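Local coordinates for ancillary protein 2 (Streptococcus pyogenes, PDB 4C0Z) that is a component of the pilus tip and can bind covalently, through reactive thioester bonds, to host cell-surface targets, so mediating adhesion, at residues Ser6-Gln11 / Tyr20-Tyr25. Numbering follows the deposited sequence.
Sequences SVPNKQ and YGYDSY
P8 and K10, two residues apart in the irregular N-terminal segment 6-11, pack against Y20 and Y22 of strand 19-23, the first strand of the antiparallel barrel in the N-terminal thioester domain of the pilus tip adhesin. The contact is made by side chains, with no backbone hydrogen bond between the two segments; the strand instead pairs through Y20 and Y22 with N44 and K42 of strand 41-44.

The apolar part rests on the pyrrolidine ring of P8, which reaches both tyrosines. Its CB meets the rim of the Y20 ring near the ring plane, 3.6 Å from Y20 CE2. On the Y22 side, CG lies 3.7 Å from Y22 CZ in an oblique approach, and CD comes within 3.5 Å of Y22 OH.

A CH-pi contact adds to this: K10 CD sits over one face of Y20, 3.9 Å from the ring centroid and 28° off the normal. The opposite face of Y20 is approached by Y22 CD1, so the phenol lies between a lysine chain and the neighbouring tyrosine, with proline at its edge. A chi1 of 172° places CG of Y20 opposite the backbone N, beside the carbonyl carbon, and the ring lies where P8 and K10 meet it.

Both tyrosine hydroxyls are hydrogen-bonded. Y22 OH, beside P8 CD, is paired with E50 OE2. Apart from the phenols, P8 O accepts from N44 ND2, which ties segment 6-11 to strand 41-44. Beyond CG the K10 chain is extended, chi2 to chi4 all lying near 180°, which carries its methylenes across the Y20 ring to the hydroxyl. There the ammonium group has two acceptors: K10 NZ hydrogen-bonds to S66 O, and it donates to Y20 OH at 3.0 Å.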
loop_
_atom_site.group_PDB
_atom_site.type_symbol
_atom_site.label_atom_id
_atom_site.label_comp_id
_atom_site.label_asym_id
_atom_site.label_seq_id
_atom_site.Cartn_x
_atom_site.Cartn_y
_atom_site.Cartn_z
ATOM N N SER I 6 -19.198 19.782 7.379
ATOM C CA SER I 6 -18.804 20.211 8.721
ATOM C C SER I 6 -17.480 19.577 9.189
ATOM O O SER I 6 -17.204 18.411 8.903
ATOM C CB SER I 6 -19.918 19.927 9.724
ATOM O OG SER I 6 -19.644 20.549 10.970
ATOM N N VAL I 7 -16.679 20.359 9.934
ATOM C CA VAL I 7 -15.378 19.940 10.462
ATOM C C VAL I 7 -15.562 19.009 11.686
ATOM O O VAL I 7 -16.235 19.402 12.646
ATOM C CB VAL I 7 -14.446 21.157 10.741
ATOM C CG1 VAL I 7 -13.192 20.739 11.492
ATOM C CG2 VAL I 7 -14.071 21.865 9.442
ATOM N N PRO I 8 -15.007 17.766 11.643
ATOM C CA PRO I 8 -15.157 16.849 12.791
ATOM C C PRO I 8 -14.510 17.371 14.079
ATOM O O PRO I 8 -13.500 18.079 14.032
ATOM C CB PRO I 8 -14.466 15.554 12.317
ATOM C CG PRO I 8 -14.234 15.704 10.869
ATOM C CD PRO I 8 -14.179 17.159 10.575
ATOM N N ASN I 9 -15.115 17.040 15.225
ATOM C CA ASN I 9 -14.615 17.416 16.552
ATOM C C ASN I 9 -14.532 16.154 17.409
ATOM O O ASN I 9 -15.509 15.757 18.051
ATOM C CB ASN I 9 -15.484 18.503 17.206
ATOM C CG ASN I 9 -14.880 19.112 18.458
ATOM O OD1 ASN I 9 -13.947 18.573 19.079
ATOM N ND2 ASN I 9 -15.412 20.253 18.869
ATOM N N LYS I 10 -13.373 15.493 17.358
ATOM C CA LYS I 10 -13.139 14.261 18.100
ATOM C C LYS I 10 -11.954 14.424 19.037
ATOM O O LYS I 10 -10.888 14.845 18.610
ATOM C CB LYS I 10 -13.020 13.033 17.169
ATOM C CG LYS I 10 -14.351 12.705 16.490
ATOM C CD LYS I 10 -14.279 11.542 15.516
ATOM C CE LYS I 10 -15.472 11.595 14.577
ATOM N NZ LYS I 10 -15.514 10.460 13.591
ATOM N N GLN I 11 -12.182 14.183 20.334
ATOM C CA GLN I 11 -11.167 14.280 21.383
ATOM C C GLN I 11 -10.444 12.927 21.532
ATOM O O GLN I 11 -11.106 11.889 21.621
ATOM C CB GLN I 11 -11.834 14.687 22.704
ATOM C CG GLN I 11 -10.835 15.014 23.813
ATOM C CD GLN I 11 -11.461 15.434 25.137
ATOM O OE1 GLN I 11 -10.778 15.816 26.093
ATOM N NE2 GLN I 11 -12.768 15.385 25.257
ATOM N N TYR I 20 -6.466 14.105 15.402
ATOM C CA TYR I 20 -7.397 13.205 14.745
ATOM C C TYR I 20 -7.034 13.199 13.250
ATOM O O TYR I 20 -6.990 14.255 12.627
ATOM C CB TYR I 20 -8.852 13.668 15.011
ATOM C CG TYR I 20 -9.925 12.940 14.230
ATOM C CD1 TYR I 20 -9.911 11.548 14.116
ATOM C CD2 TYR I 20 -11.018 13.627 13.705
ATOM C CE1 TYR I 20 -10.904 10.874 13.421
ATOM C CE2 TYR I 20 -12.019 12.959 12.998
ATOM C CZ TYR I 20 -11.950 11.583 12.853
ATOM O OH TYR I 20 -12.929 10.919 12.152
ATOM N N GLY I 21 -6.685 12.026 12.726
ATOM C CA GLY I 21 -6.317 11.837 11.330
ATOM C C GLY I 21 -7.352 10.957 10.671
ATOM O O GLY I 21 -7.687 9.905 11.203
ATOM N N TYR I 22 -7.889 11.389 9.539
ATOM C CA TYR I 22 -8.984 10.678 8.874
ATOM C C TYR I 22 -9.037 10.933 7.389
ATOM O O TYR I 22 -8.442 11.883 6.885
ATOM C CB TYR I 22 -10.341 11.156 9.496
ATOM C CG TYR I 22 -10.494 12.668 9.559
ATOM C CD1 TYR I 22 -9.826 13.416 10.529
ATOM C CD2 TYR I 22 -11.246 13.355 8.610
ATOM C CE1 TYR I 22 -9.930 14.803 10.573
ATOM C CE2 TYR I 22 -11.352 14.751 8.642
ATOM C CZ TYR I 22 -10.704 15.466 9.640
ATOM O OH TYR I 22 -10.782 16.831 9.737
ATOM N N ASP I 23 -9.823 10.125 6.694
ATOM C CA ASP I 23 -10.075 10.338 5.293
ATOM C C ASP I 23 -11.458 11.099 5.211
ATOM O O ASP I 23 -12.481 10.562 5.639
ATOM C CB ASP I 23 -10.118 8.978 4.549
ATOM C CG ASP I 23 -10.133 9.091 3.030
ATOM O OD1 ASP I 23 -10.089 10.232 2.509
ATOM O OD2 ASP I 23 -10.080 8.048 2.364
ATOM N N SER I 24 -11.461 12.331 4.681
ATOM C CA SER I 24 -12.677 13.129 4.515
ATOM C C SER I 24 -13.444 12.766 3.219
ATOM O O SER I 24 -14.575 13.240 3.031
ATOM C CB SER I 24 -12.378 14.624 4.584
ATOM O OG SER I 24 -11.713 15.073 3.413
ATOM N N TYR I 25 -12.851 11.916 2.332
ATOM C CA TYR I 25 -13.566 11.457 1.144
ATOM C C TYR I 25 -14.449 10.323 1.667
ATOM O O TYR I 25 -14.057 9.159 1.692
ATOM C CB TYR I 25 -12.610 10.974 0.027
ATOM C CG TYR I 25 -13.369 10.615 -1.234
ATOM C CD1 TYR I 25 -13.996 11.597 -1.998
ATOM C CD2 TYR I 25 -13.509 9.290 -1.633
ATOM C CE1 TYR I 25 -14.708 11.270 -3.149
ATOM C CE2 TYR I 25 -14.220 8.952 -2.782
ATOM C CZ TYR I 25 -14.802 9.948 -3.546
ATOM O OH TYR I 25 -15.521 9.619 -4.666
#